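Local coordinates for protein 303aa long hypothetical esterase (PDB 3AIN) that probably hydrolyses carboxylic esters, as a thermostable carboxylesterase of the hormone-sensitive-lipase-like group with an alpha/beta hydrolase fold, at residues S54-R59 with E107-P111; S73-I77 with V141-F145; F101-I106 with S126-A132; F137-V141 with D236-F242; F145-K149 with L182-I188. The protein carries 1 engineered substitution. One frame throughout, in Å; residues are numbered along the deposited sequence.

Interaction 1. Residues S54-R59 with E107-P111; sequences SSLTPR and ESYDP. With PO4 (phosphate ion), chain F.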
# COMPACT_ATOMS: atom_id res chain seq x y z
N SER A 54 11.77 22.32 4.97
CA SER A 54 11.68 21.81 3.63
C SER A 54 12.97 21.85 2.86
O SER A 54 13.15 21.09 2.01
CB SER A 54 10.61 22.52 2.79
OG SER A 54 11.07 23.63 2.12
N SER A 55 13.85 22.78 3.19
CA SER A 55 15.05 22.90 2.38
C SER A 55 16.10 21.86 2.75
O SER A 55 17.13 21.77 2.14
CB SER A 55 15.61 24.32 2.47
OG SER A 55 16.18 24.48 3.69
N LEU A 56 15.79 21.06 3.74
CA LEU A 56 16.63 19.98 4.16
C LEU A 56 16.27 18.74 3.38
O LEU A 56 17.00 17.82 3.39
CB LEU A 56 16.40 19.69 5.63
CG LEU A 56 16.79 20.78 6.59
CD1 LEU A 56 16.91 20.24 7.97
CD2 LEU A 56 18.02 21.44 6.16
N THR A 57 15.11 18.75 2.75
CA THR A 57 14.53 17.60 2.08
C THR A 57 14.82 17.68 0.58
O THR A 57 14.53 18.65 -0.02
CB THR A 57 13.05 17.60 2.23
OG1 THR A 57 12.69 17.53 3.61
CG2 THR A 57 12.47 16.45 1.50
N PRO A 58 15.39 16.64 -0.03
CA PRO A 58 15.75 16.78 -1.45
C PRO A 58 14.57 16.97 -2.33
O PRO A 58 13.54 16.40 -2.08
CB PRO A 58 16.44 15.46 -1.76
CG PRO A 58 16.95 15.01 -0.47
CD PRO A 58 15.90 15.40 0.54
N ARG A 59 14.72 17.83 -3.31
CA ARG A 59 13.67 18.08 -4.30
C ARG A 59 14.01 17.32 -5.58
O ARG A 59 15.01 17.63 -6.23
CB ARG A 59 13.57 19.59 -4.60
CG ARG A 59 12.91 20.39 -3.47
CD ARG A 59 13.12 21.89 -3.61
NE ARG A 59 12.17 22.67 -2.79
CZ ARG A 59 12.28 22.84 -1.47
NH1 ARG A 59 13.25 22.23 -0.81
NH2 ARG A 59 11.32 23.46 -0.81
N GLU A 107 5.55 26.15 -0.98
CA GLU A 107 6.99 25.94 -0.84
C GLU A 107 7.35 24.80 0.09
O GLU A 107 8.18 23.97 -0.26
CB GLU A 107 7.73 27.23 -0.43
CG GLU A 107 7.35 28.46 -1.24
CD GLU A 107 7.91 28.46 -2.65
OE1 GLU A 107 7.43 29.27 -3.47
OE2 GLU A 107 8.73 27.56 -2.97
N SER A 108 6.73 24.75 1.27
CA SER A 108 7.08 23.72 2.24
C SER A 108 6.66 22.35 1.72
O SER A 108 7.25 21.34 2.10
CB SER A 108 6.48 24.00 3.64
OG SER A 108 5.06 24.11 3.60
N TYR A 109 5.66 22.32 0.83
CA TYR A 109 5.16 21.07 0.26
C TYR A 109 5.77 20.75 -1.11
O TYR A 109 5.49 19.70 -1.71
CB TYR A 109 3.62 21.10 0.19
CG TYR A 109 3.01 20.52 1.45
CD1 TYR A 109 2.45 19.24 1.44
CD2 TYR A 109 3.07 21.22 2.67
CE1 TYR A 109 2.02 18.66 2.61
CE2 TYR A 109 2.55 20.68 3.83
CZ TYR A 109 1.97 19.41 3.78
OH TYR A 109 1.44 18.87 4.95
N ASP A 110 6.74 21.57 -1.52
CA ASP A 110 7.35 21.38 -2.84
C ASP A 110 8.08 20.02 -3.01
O ASP A 110 7.91 19.34 -4.02
CB ASP A 110 8.26 22.57 -3.17
CG ASP A 110 8.81 22.53 -4.59
OD1 ASP A 110 8.10 22.96 -5.53
OD2 ASP A 110 9.99 22.14 -4.74
N PRO A 111 8.86 19.59 -2.00
CA PRO A 111 9.52 18.28 -2.15
C PRO A 111 8.52 17.14 -2.28
O PRO A 111 8.71 16.24 -3.12
CB PRO A 111 10.32 18.13 -0.86
CG PRO A 111 10.59 19.55 -0.44
CD PRO A 111 9.33 20.32 -0.82
P PO4 F . 1.17 18.44 8.94
O1 PO4 F . 0.68 17.11 8.40
O2 PO4 F . 1.76 19.31 7.83
O3 PO4 F . 2.23 18.18 9.98
O4 PO4 F . -0.00 19.17 9.55
O HOH W 1 11.19 15.56 -3.95
O HOH W 2 10.18 25.28 -2.84
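Two arginines grip Asp110 OD2. Arg59 NE forms a salt bridge with Asp110 OD2 at 3.0 Å, and Arg114, on helix 110-120, forms a second. The bond from NE is bent and weak, although the guanidinium and carboxylate planes lie only 18° apart. The other carboxylate oxygen, OD1, is taken by Arg80 and Tyr82 of strand 76-83. Arg59 also donates from NH2 to the backbone oxygen of Glu107, again weakly. Its firmer hold is on its own segment. Arg59 NH2 gives a nearly straight bond of 2.9 Å to Ser54 OG, in the guanidinium plane, and OG also bonds to Lys51 O. Arg59 NH1 reaches Ser54 O at 3.0 Å from above the carbonyl plane. Thr57 N closes a type I turn onto that oxygen from the opposite face. These end-on bonds fix the rotation of the guanidinium.

The contact joins the loop after helix 43-54 to the start of helix 110-120 in the alpha/beta hydrolase fold. A second type I turn, Glu107 to Asp110, leads into that helix. Pro111 lies alongside Arg59, with CG 3.7 Å above the centre of the guanidinium plane. Thr57 crosses the proline at about a right angle, its CG2 3.6 Å from Pro111 CB. One water links the backbone oxygens of Pro58 and Pro111. Another accepts from Arg59 NH2 and donates to Glu107 OE2, while Glu107 OE1 pairs with Arg80.

Interaction 2. Residues S73-I77 with V141-F145; sequences SETNI and VVDSF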
# COMPACT_ATOMS: atom_id res chain seq x y z
N SER A 73 -13.38 32.74 -6.81
CA SER A 73 -14.57 33.53 -6.53
C SER A 73 -14.33 34.60 -5.48
O SER A 73 -14.96 35.66 -5.49
CB SER A 73 -15.72 32.60 -6.12
OG SER A 73 -15.44 31.96 -4.88
N GLU A 74 -13.37 34.36 -4.60
CA GLU A 74 -13.09 35.29 -3.51
C GLU A 74 -11.68 35.87 -3.50
O GLU A 74 -11.37 36.78 -2.71
CB GLU A 74 -13.42 34.64 -2.16
CG GLU A 74 -14.89 34.28 -2.01
CD GLU A 74 -15.21 33.62 -0.68
OE1 GLU A 74 -14.29 33.43 0.14
OE2 GLU A 74 -16.41 33.41 -0.41
N THR A 75 -10.79 35.27 -4.27
CA THR A 75 -9.38 35.66 -4.23
C THR A 75 -8.68 35.08 -5.46
O THR A 75 -9.24 34.24 -6.18
CB THR A 75 -8.69 35.14 -2.96
OG1 THR A 75 -7.42 35.78 -2.80
CG2 THR A 75 -8.49 33.63 -3.05
N ASN A 76 -7.51 35.60 -5.76
CA ASN A 76 -6.68 34.99 -6.78
C ASN A 76 -5.79 33.95 -6.08
O ASN A 76 -5.13 34.26 -5.10
CB ASN A 76 -5.80 36.06 -7.45
CG ASN A 76 -6.59 36.96 -8.38
OD1 ASN A 76 -7.51 36.51 -9.06
ND2 ASN A 76 -6.19 38.22 -8.46
N ILE A 77 -5.85 32.72 -6.56
CA ILE A 77 -5.29 31.58 -5.82
C ILE A 77 -4.00 31.17 -6.52
O ILE A 77 -4.02 30.72 -7.66
CB ILE A 77 -6.27 30.40 -5.89
CG1 ILE A 77 -7.62 30.83 -5.28
CG2 ILE A 77 -5.70 29.15 -5.19
CD1 ILE A 77 -8.76 29.96 -5.75
N VAL A 141 -11.99 25.94 1.89
CA VAL A 141 -12.87 25.11 1.07
C VAL A 141 -13.25 25.83 -0.22
O VAL A 141 -13.27 25.22 -1.31
CB VAL A 141 -14.14 24.76 1.86
CG1 VAL A 141 -15.14 24.01 0.98
CG2 VAL A 141 -13.76 23.93 3.07
N VAL A 142 -13.62 27.10 -0.09
CA VAL A 142 -13.98 27.87 -1.28
C VAL A 142 -12.82 27.87 -2.28
O VAL A 142 -13.01 27.62 -3.46
CB VAL A 142 -14.36 29.33 -0.90
CG1 VAL A 142 -14.49 30.19 -2.18
CG2 VAL A 142 -15.67 29.36 -0.11
N ASP A 143 -11.61 28.22 -1.81
CA ASP A 143 -10.44 28.20 -2.68
C ASP A 143 -10.16 26.82 -3.26
O ASP A 143 -9.78 26.69 -4.43
CB ASP A 143 -9.20 28.69 -1.94
CG ASP A 143 -9.26 30.16 -1.60
OD1 ASP A 143 -10.26 30.81 -1.94
OD2 ASP A 143 -8.32 30.63 -0.92
N SER A 144 -10.24 25.78 -2.43
CA SER A 144 -9.95 24.44 -2.93
C SER A 144 -10.89 23.99 -4.02
O SER A 144 -10.45 23.43 -5.03
CB SER A 144 -9.91 23.43 -1.77
OG SER A 144 -8.88 23.79 -0.84
N PHE A 145 -12.17 24.31 -3.87
CA PHE A 145 -13.16 23.92 -4.88
C PHE A 145 -12.99 24.81 -6.12
O PHE A 145 -13.07 24.33 -7.23
CB PHE A 145 -14.58 24.08 -4.33
CG PHE A 145 -15.64 23.68 -5.29
CD1 PHE A 145 -15.62 22.40 -5.83
CD2 PHE A 145 -16.35 24.66 -5.95
CE1 PHE A 145 -16.52 22.05 -6.84
CE2 PHE A 145 -17.30 24.31 -6.91
CZ PHE A 145 -17.34 23.01 -7.39
O HOH W 3 -11.69 31.94 -4.16
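Val142 meets Ser73 and Glu74 through the ends of its branches, while Asp143, the next residue on the helix, can be followed atom by atom. Asp143 CB lies 4.0 Å from Ile77 CD1. Thr75 CG2 and Ile77 CG1 both approach the carboxyl carbon CG from the strand side. Asp143 OD1 comes to 3.5 Å from Thr75 CG2, and OD2 is only slightly further from the same methyl. The threonine crosses Asp143 at about a right angle. Its CG2 stands between the backbone N and the carbonyl carbon, which turns the methyl toward the carboxylate. Ile77 CD1 also touches the backbone oxygen of Asp143 at 3.7 Å.

The charge of Asp143 is answered from outside: OD1 forms a salt bridge with Arg130, which also pairs with Glu74 OE1. This shared arginine probably eases the proximity of the two acids. A water accepts from Glu74 N at 3.0 Å and donates to Asp143 OD1 at 2.9 Å. At the more open end, Val142 CG1 lies 3.4 Å from Ser73 OG and 3.8 Å from Glu74 CD. Ser73 OG probably hydrogen-bonds to Asp146, one helical turn after Val142.

In this alpha/beta hydrolase fold, the contact sets the loop leading into strand 76-83, and the first residues of that strand, against helix 139-153. Strand 76-83 pairs with 64-71 in the sheet, and helix 171-185 packs on the helix at Val141 and Ser144.

Interaction 3. Residues F101-I106 with S126-A132; sequences FVLGDI and SVDYRLA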
# COMPACT_ATOMS: atom_id res chain seq x y z
N PHE A 101 -5.10 23.66 8.51
CA PHE A 101 -5.76 24.84 7.94
C PHE A 101 -5.05 26.16 8.26
O PHE A 101 -5.57 27.21 7.91
CB PHE A 101 -7.25 24.95 8.35
CG PHE A 101 -8.05 23.70 8.06
CD1 PHE A 101 -8.47 23.42 6.77
CD2 PHE A 101 -8.36 22.81 9.09
CE1 PHE A 101 -9.16 22.23 6.48
CE2 PHE A 101 -9.08 21.64 8.82
CZ PHE A 101 -9.49 21.36 7.53
N VAL A 102 -3.92 26.06 8.94
CA VAL A 102 -3.20 27.24 9.49
C VAL A 102 -1.80 27.36 8.90
O VAL A 102 -1.27 28.48 8.73
CB VAL A 102 -3.13 27.16 11.03
CG1 VAL A 102 -2.16 28.25 11.61
CG2 VAL A 102 -4.57 27.31 11.61
N LEU A 103 -1.15 26.21 8.73
CA LEU A 103 0.26 26.12 8.38
C LEU A 103 0.44 25.44 7.03
O LEU A 103 -0.52 24.95 6.43
CB LEU A 103 1.03 25.32 9.44
CG LEU A 103 0.75 25.79 10.88
CD1 LEU A 103 1.32 24.76 11.82
CD2 LEU A 103 1.42 27.16 11.07
N GLY A 104 1.68 25.39 6.57
CA GLY A 104 1.99 24.82 5.27
C GLY A 104 1.61 25.70 4.08
O GLY A 104 0.98 26.75 4.25
N ASP A 105 2.19 25.37 2.93
CA ASP A 105 2.08 26.21 1.76
C ASP A 105 2.79 25.50 0.60
O ASP A 105 3.36 24.43 0.79
CB ASP A 105 2.76 27.54 2.03
CG ASP A 105 4.25 27.43 2.05
OD1 ASP A 105 4.77 26.71 2.93
OD2 ASP A 105 4.88 28.03 1.16
N ILE A 106 2.75 26.11 -0.57
CA ILE A 106 3.32 25.50 -1.76
C ILE A 106 4.82 25.22 -1.61
O ILE A 106 5.30 24.14 -1.97
CB ILE A 106 3.11 26.40 -2.99
CG1 ILE A 106 1.69 26.22 -3.53
CG2 ILE A 106 4.16 26.11 -4.07
CD1 ILE A 106 1.32 27.32 -4.53
N SER A 126 -0.47 22.05 -7.13
CA SER A 126 -0.48 22.27 -5.69
C SER A 126 -1.07 23.63 -5.39
O SER A 126 -0.59 24.65 -5.90
CB SER A 126 0.94 22.18 -5.15
OG SER A 126 0.97 22.41 -3.73
N VAL A 127 -2.13 23.63 -4.58
CA VAL A 127 -2.98 24.83 -4.41
C VAL A 127 -2.65 25.59 -3.12
O VAL A 127 -2.58 25.00 -2.03
CB VAL A 127 -4.48 24.39 -4.43
CG1 VAL A 127 -5.40 25.56 -4.13
CG2 VAL A 127 -4.79 23.75 -5.75
N ASP A 128 -2.44 26.91 -3.22
CA ASP A 128 -2.15 27.75 -2.04
C ASP A 128 -3.47 28.37 -1.54
O ASP A 128 -3.80 29.53 -1.83
CB ASP A 128 -1.13 28.85 -2.39
CG ASP A 128 0.09 28.91 -1.44
OD1 ASP A 128 0.28 28.02 -0.59
OD2 ASP A 128 0.95 29.80 -1.64
N TYR A 129 -4.31 27.51 -0.97
CA TYR A 129 -5.60 27.97 -0.46
C TYR A 129 -5.40 28.93 0.72
O TYR A 129 -4.40 28.86 1.44
CB TYR A 129 -6.49 26.78 -0.07
CG TYR A 129 -5.87 25.85 0.97
CD1 TYR A 129 -5.94 26.15 2.34
CD2 TYR A 129 -5.17 24.69 0.58
CE1 TYR A 129 -5.41 25.26 3.31
CE2 TYR A 129 -4.64 23.79 1.56
CZ TYR A 129 -4.72 24.14 2.91
OH TYR A 129 -4.23 23.29 3.87
N ARG A 130 -6.38 29.81 0.98
CA ARG A 130 -6.23 30.75 2.09
C ARG A 130 -6.17 30.05 3.45
O ARG A 130 -6.96 29.14 3.72
CB ARG A 130 -7.40 31.75 2.10
CG ARG A 130 -7.20 32.94 1.13
CD ARG A 130 -8.52 33.75 0.95
NE ARG A 130 -9.57 32.95 0.35
CZ ARG A 130 -10.87 33.21 0.46
NH1 ARG A 130 -11.28 34.32 1.05
NH2 ARG A 130 -11.75 32.39 -0.08
N LEU A 131 -5.34 30.58 4.35
CA LEU A 131 -5.13 29.99 5.67
C LEU A 131 -5.88 30.74 6.79
O LEU A 131 -5.95 31.98 6.79
CB LEU A 131 -3.64 29.89 6.00
CG LEU A 131 -2.82 29.09 4.97
CD1 LEU A 131 -1.31 29.24 5.18
CD2 LEU A 131 -3.24 27.62 5.03
N ALA A 132 -6.24 29.99 7.82
CA ALA A 132 -6.66 30.56 9.10
C ALA A 132 -5.44 30.88 9.96
O ALA A 132 -4.38 30.30 9.76
CB ALA A 132 -7.58 29.53 9.83
O HOH W 4 -3.17 23.67 6.37
O HOH W 5 3.49 30.21 -0.65
O HOH W 6 3.81 22.37 -3.43
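This is a buried contact between a loop and the end of strand 123-127 with the loop that follows it, held by backbone and side-chain atoms. The two segments run in roughly opposite directions. At one end, Ala132 N donates to Phe101 O at 2.9 Å, nearly along the C=O axis. Val102 CA returns a CA-H...O contact of 3.3 Å to Ala132 O. Leu131 lies over the curve of the loop, its CD1 3.5 Å from Gly104 O. At the other end, Ile106 N donates to Asp128 OD1 at 3.1 Å, meeting that oxygen from above the carboxylate plane. Ile106 holds CG1 anti to its carbonyl carbon (chi1 -81°), which carries CD1 across to Asp128 CB and Ser126 O, each 3.6 Å away.

In the alpha/beta hydrolase fold, segment 101-106 belongs to the loop after strand 92-96. It follows a Gly-Gly-Gly run, consistent with the HGGG loop that supplies the oxyanion hole in relatives of hormone-sensitive lipase. Phe101 stacks on Tyr230 and lies near the putative nucleophile elbow. A bound pentanediol near its side chain probably comes from the crystallisation liquor but may mark a pocket.

One water donates to Leu103 O and to Tyr129 OH, and accepts weakly from Phe101 N. A second water donates to Asp105 OD2 and Asp128 OD2. Asp105 OD1 takes Ser108 OG, and a third water joins Ile106 O with Ser126 OG.

Interaction 4. Residues F137-V141 with D236-F242; sequences FPAAV and DLLDFRF. With PO4 (phosphate ion), chain G.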
# COMPACT_ATOMS: atom_id res chain seq x y z
N PHE A 137 -12.69 29.41 8.07
CA PHE A 137 -13.67 28.58 7.37
C PHE A 137 -14.80 29.50 6.87
O PHE A 137 -15.29 30.33 7.64
CB PHE A 137 -14.19 27.53 8.37
CG PHE A 137 -15.29 26.66 7.82
CD1 PHE A 137 -14.98 25.52 7.08
CD2 PHE A 137 -16.62 26.97 8.06
CE1 PHE A 137 -15.98 24.71 6.58
CE2 PHE A 137 -17.64 26.15 7.58
CZ PHE A 137 -17.33 25.02 6.84
N PRO A 138 -15.32 29.26 5.65
CA PRO A 138 -14.94 28.21 4.72
C PRO A 138 -13.96 28.66 3.64
O PRO A 138 -13.95 28.07 2.56
CB PRO A 138 -16.26 27.86 4.04
CG PRO A 138 -17.01 29.20 4.00
CD PRO A 138 -16.54 29.98 5.21
N ALA A 139 -13.10 29.62 3.94
CA ALA A 139 -12.22 30.17 2.90
C ALA A 139 -11.36 29.08 2.23
O ALA A 139 -11.31 28.98 1.02
CB ALA A 139 -11.34 31.26 3.47
N ALA A 140 -10.78 28.19 3.04
CA ALA A 140 -9.95 27.12 2.47
C ALA A 140 -10.75 26.24 1.52
O ALA A 140 -10.22 25.76 0.52
CB ALA A 140 -9.31 26.29 3.60
N VAL A 141 -11.99 25.94 1.89
CA VAL A 141 -12.87 25.11 1.07
C VAL A 141 -13.25 25.83 -0.22
O VAL A 141 -13.27 25.22 -1.31
CB VAL A 141 -14.14 24.76 1.86
CG1 VAL A 141 -15.14 24.01 0.98
CG2 VAL A 141 -13.76 23.93 3.07
N ASP A 236 -20.52 25.51 12.98
CA ASP A 236 -19.81 24.95 11.83
C ASP A 236 -19.54 23.45 12.02
O ASP A 236 -19.22 22.75 11.06
CB ASP A 236 -18.48 25.67 11.63
CG ASP A 236 -18.66 27.11 11.17
OD1 ASP A 236 -19.64 27.37 10.45
OD2 ASP A 236 -17.74 27.91 11.40
N LEU A 237 -19.65 22.95 13.25
CA LEU A 237 -19.52 21.51 13.46
C LEU A 237 -20.64 20.71 12.81
O LEU A 237 -20.50 19.49 12.61
CB LEU A 237 -19.44 21.17 14.96
CG LEU A 237 -18.34 21.82 15.80
CD1 LEU A 237 -18.42 21.29 17.23
CD2 LEU A 237 -16.95 21.57 15.23
N LEU A 238 -21.73 21.38 12.43
CA LEU A 238 -22.81 20.73 11.64
C LEU A 238 -22.58 20.73 10.12
O LEU A 238 -23.46 20.33 9.35
CB LEU A 238 -24.16 21.41 11.92
CG LEU A 238 -25.15 20.83 12.93
CD1 LEU A 238 -24.51 19.92 13.94
CD2 LEU A 238 -25.92 21.98 13.56
N ASP A 239 -21.49 21.35 9.68
CA ASP A 239 -21.31 21.65 8.25
C ASP A 239 -20.45 20.57 7.62
O ASP A 239 -19.34 20.35 8.08
CB ASP A 239 -20.55 22.98 8.14
CG ASP A 239 -20.67 23.62 6.78
OD1 ASP A 239 -20.62 22.92 5.74
OD2 ASP A 239 -20.81 24.86 6.75
N PHE A 240 -20.99 19.87 6.61
CA PHE A 240 -20.22 18.82 5.92
C PHE A 240 -18.94 19.35 5.32
O PHE A 240 -18.04 18.56 5.03
CB PHE A 240 -21.05 18.08 4.85
CG PHE A 240 -21.25 18.85 3.56
CD1 PHE A 240 -20.32 18.76 2.53
CD2 PHE A 240 -22.33 19.72 3.42
CE1 PHE A 240 -20.50 19.49 1.35
CE2 PHE A 240 -22.46 20.51 2.27
CZ PHE A 240 -21.52 20.40 1.25
N ARG A 241 -18.87 20.66 5.07
CA ARG A 241 -17.66 21.22 4.47
C ARG A 241 -16.50 21.24 5.46
O ARG A 241 -15.34 21.49 5.07
CB ARG A 241 -17.89 22.62 3.87
CG ARG A 241 -18.86 22.62 2.71
CD ARG A 241 -19.21 24.05 2.29
NE ARG A 241 -19.80 24.78 3.42
CZ ARG A 241 -20.01 26.09 3.44
NH1 ARG A 241 -19.64 26.85 2.41
NH2 ARG A 241 -20.50 26.65 4.53
N PHE A 242 -16.81 21.10 6.75
CA PHE A 242 -15.78 20.90 7.78
C PHE A 242 -15.65 19.41 8.09
O PHE A 242 -14.54 18.91 8.25
CB PHE A 242 -16.12 21.66 9.08
CG PHE A 242 -15.13 21.42 10.22
CD1 PHE A 242 -13.76 21.61 10.04
CD2 PHE A 242 -15.56 20.91 11.45
CE1 PHE A 242 -12.85 21.34 11.06
CE2 PHE A 242 -14.63 20.61 12.48
CZ PHE A 242 -13.30 20.89 12.29
P PO4 G . -21.14 30.20 4.44
O1 PO4 G . -22.56 30.73 4.34
O2 PO4 G . -20.23 31.38 4.74
O3 PO4 G . -21.07 29.21 5.57
O4 PO4 G . -20.76 29.55 3.12
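Phe137 pushes its ring into segment 236-242, joining the start of helix 139-153 to the loop after helix 220-230 in the alpha/beta hydrolase fold. Apolar contact comes first: Phe137 CE1 lies 3.9 Å from Phe242 CB, and Arg241 CB packs beside the rim. With CG anti to the backbone N (chi1 176°), the ring edge points at polar atoms. Asp239 OD2 lies 3.5 Å from Phe137 CZ and Arg241 O 3.6 Å from Phe137 CE1, both near the ring plane. The ring and the Asp239 carboxylate stand 87° apart. Val141 CG2 touches the same Arg241 O.

Charged bonds fix Arg241. It takes Asp239 side-on, NE to OD1 and NH2 to OD2. OD1 also accepts Arg241 N, an Asx turn. Pro138, which follows a cis peptide bond, covers one guanidinium face with CB. A phosphate, probably from the crystallisation liquor, is shared with Arg232. Arg241 NH2 donates to phosphate O3 at 2.8 Å, and Arg241 NH1 to phosphate O4 at 3.0 Å.

Interaction 5. Residues F145-K149 with L182-I188; sequences FDALK and LSKKENI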
# COMPACT_ATOMS: atom_id res chain seq x y z
N PHE A 145 -12.17 24.31 -3.87
CA PHE A 145 -13.16 23.92 -4.88
C PHE A 145 -12.99 24.81 -6.12
O PHE A 145 -13.07 24.33 -7.23
CB PHE A 145 -14.58 24.08 -4.33
CG PHE A 145 -15.64 23.68 -5.29
CD1 PHE A 145 -15.62 22.40 -5.83
CD2 PHE A 145 -16.35 24.66 -5.95
CE1 PHE A 145 -16.52 22.05 -6.84
CE2 PHE A 145 -17.30 24.31 -6.91
CZ PHE A 145 -17.34 23.01 -7.39
N ASP A 146 -12.80 26.10 -5.90
CA ASP A 146 -12.64 27.04 -7.03
C ASP A 146 -11.44 26.60 -7.88
O ASP A 146 -11.50 26.61 -9.11
CB ASP A 146 -12.40 28.47 -6.54
CG ASP A 146 -13.68 29.15 -6.02
OD1 ASP A 146 -14.78 28.56 -6.16
OD2 ASP A 146 -13.56 30.24 -5.45
N ALA A 147 -10.34 26.23 -7.21
CA ALA A 147 -9.17 25.71 -7.95
C ALA A 147 -9.48 24.44 -8.72
O ALA A 147 -9.07 24.29 -9.88
CB ALA A 147 -7.96 25.50 -6.98
N LEU A 148 -10.18 23.49 -8.10
CA LEU A 148 -10.50 22.28 -8.82
C LEU A 148 -11.35 22.55 -10.05
O LEU A 148 -11.11 22.08 -11.05
CB LEU A 148 -11.21 21.30 -7.91
CG LEU A 148 -11.64 19.95 -8.45
CD1 LEU A 148 -12.82 20.17 -9.26
CD2 LEU A 148 -10.60 19.29 -9.25
N LYS A 149 -12.38 23.34 -9.88
CA LYS A 149 -13.28 23.64 -10.96
C LYS A 149 -12.54 24.32 -12.10
O LYS A 149 -12.72 24.02 -13.19
CB LYS A 149 -14.44 24.50 -10.49
CG LYS A 149 -15.40 24.96 -11.54
CD LYS A 149 -16.53 25.79 -10.88
CE LYS A 149 -16.11 27.22 -10.39
NZ LYS A 149 -15.93 27.59 -8.89
N LEU A 182 -18.33 18.44 -3.20
CA LEU A 182 -18.87 19.63 -3.88
C LEU A 182 -18.91 19.46 -5.40
O LEU A 182 -19.78 20.04 -6.06
CB LEU A 182 -18.06 20.87 -3.52
CG LEU A 182 -18.18 21.34 -2.07
CD1 LEU A 182 -17.13 22.40 -1.73
CD2 LEU A 182 -19.59 21.82 -1.70
N SER A 183 -17.97 18.69 -5.94
CA SER A 183 -17.88 18.41 -7.38
C SER A 183 -19.05 17.56 -7.86
O SER A 183 -19.62 17.80 -8.93
CB SER A 183 -16.55 17.70 -7.70
OG SER A 183 -15.44 18.55 -7.41
N LYS A 184 -19.46 16.61 -7.04
CA LYS A 184 -20.61 15.77 -7.38
C LYS A 184 -21.85 16.65 -7.57
O LYS A 184 -22.57 16.53 -8.57
CB LYS A 184 -20.83 14.72 -6.28
CG LYS A 184 -22.28 14.39 -6.02
CD LYS A 184 -22.39 13.10 -5.21
CE LYS A 184 -22.57 13.39 -3.73
NZ LYS A 184 -23.32 12.28 -3.04
N LYS A 185 -21.96 17.67 -6.73
CA LYS A 185 -23.13 18.53 -6.71
C LYS A 185 -23.20 19.39 -7.96
O LYS A 185 -24.29 19.76 -8.39
CB LYS A 185 -23.11 19.42 -5.46
CG LYS A 185 -22.91 18.66 -4.16
CD LYS A 185 -22.79 19.61 -2.97
CE LYS A 185 -24.05 19.61 -2.12
NZ LYS A 185 -23.97 18.62 -1.01
N GLU A 186 -22.06 19.60 -8.61
CA GLU A 186 -21.97 20.40 -9.82
C GLU A 186 -21.73 19.59 -11.08
O GLU A 186 -21.18 20.11 -12.05
CB GLU A 186 -20.85 21.44 -9.70
CG GLU A 186 -20.90 22.24 -8.43
CD GLU A 186 -20.92 23.72 -8.68
OE1 GLU A 186 -20.44 24.15 -9.75
OE2 GLU A 186 -21.34 24.47 -7.77
N ASN A 187 -21.99 18.28 -11.01
CA ASN A 187 -21.72 17.34 -12.10
C ASN A 187 -20.29 17.38 -12.67
O ASN A 187 -20.08 17.20 -13.87
CB ASN A 187 -22.76 17.47 -13.23
CG ASN A 187 -23.03 16.14 -13.93
OD1 ASN A 187 -23.64 16.10 -15.00
ND2 ASN A 187 -22.51 15.06 -13.36
N ILE A 188 -19.31 17.59 -11.80
CA ILE A 188 -17.92 17.54 -12.22
C ILE A 188 -17.42 16.15 -11.90
O ILE A 188 -17.62 15.68 -10.78
CB ILE A 188 -17.07 18.55 -11.42
CG1 ILE A 188 -17.42 19.98 -11.84
CG2 ILE A 188 -15.57 18.24 -11.57
CD1 ILE A 188 -16.88 21.02 -10.87
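Helix 139-153 passes the end of helix 171-185, with CA atoms 7.2 Å apart at Phe145 and Leu182 and 7.8 Å apart at Lys149 and Ile188. Phe145 fills much of the gap. It extends away from its own backbone N (chi1 -179°), which carries the ring out to the second helix. Leu182 CB makes an off-centre CH-pi contact, 4.1 Å from the Phe145 ring centroid. Ser183 OG lies in the ring plane at the edge, 3.7 Å from Phe145 CE1. That hydroxyl is bonded to Thr179 O, one turn back. Glu186 bends at chi2 and brings CG to 3.8 Å from Phe145 CZ, its carboxylate steeply turned from the ring.

In this alpha/beta hydrolase fold, helix 171-185 follows the putative nucleophile elbow. A Schellman motif ends it. Ile188 N bonds to Ser183 O, and Asn187 N to Lys184 O, with Asn187 at positive phi. The chain then turns so that Ile188 faces helix 139-153, and Ile188 CD1 comes to 4.0 Å from Phe145 CZ. Leu148 reaches tip to tip toward Ile188, CD1 to CG2 4.1 Å. Leu148 also rests on strands 92-96 and 164-169. The Lys149 chain passes Ile188, and its NZ forms a salt bridge with Asp146.

From the N terminus, segment 54-59 opens interaction 1, which closes at 107-111 and ties the loop after helix 43-54 to helix 110-120. Before it closes, 73-77 opens interaction 2 and 101-106 opens interaction 3, so interaction 1 crosses both. Interaction 3 closes at 126-132, within the span of interaction 2, which ends on helix 139-153. Ile77 packs on Val127 between these two. Helix 139-153 then serves interactions 2, 4 and 5: interactions 2 and 4 share Val141, and 2 and 5 share Phe145. Interaction 5 closes on helix 171-185 within the longer loop that interaction 4 closes at 236-242. Val141 and Phe240 pack on Leu182 between them.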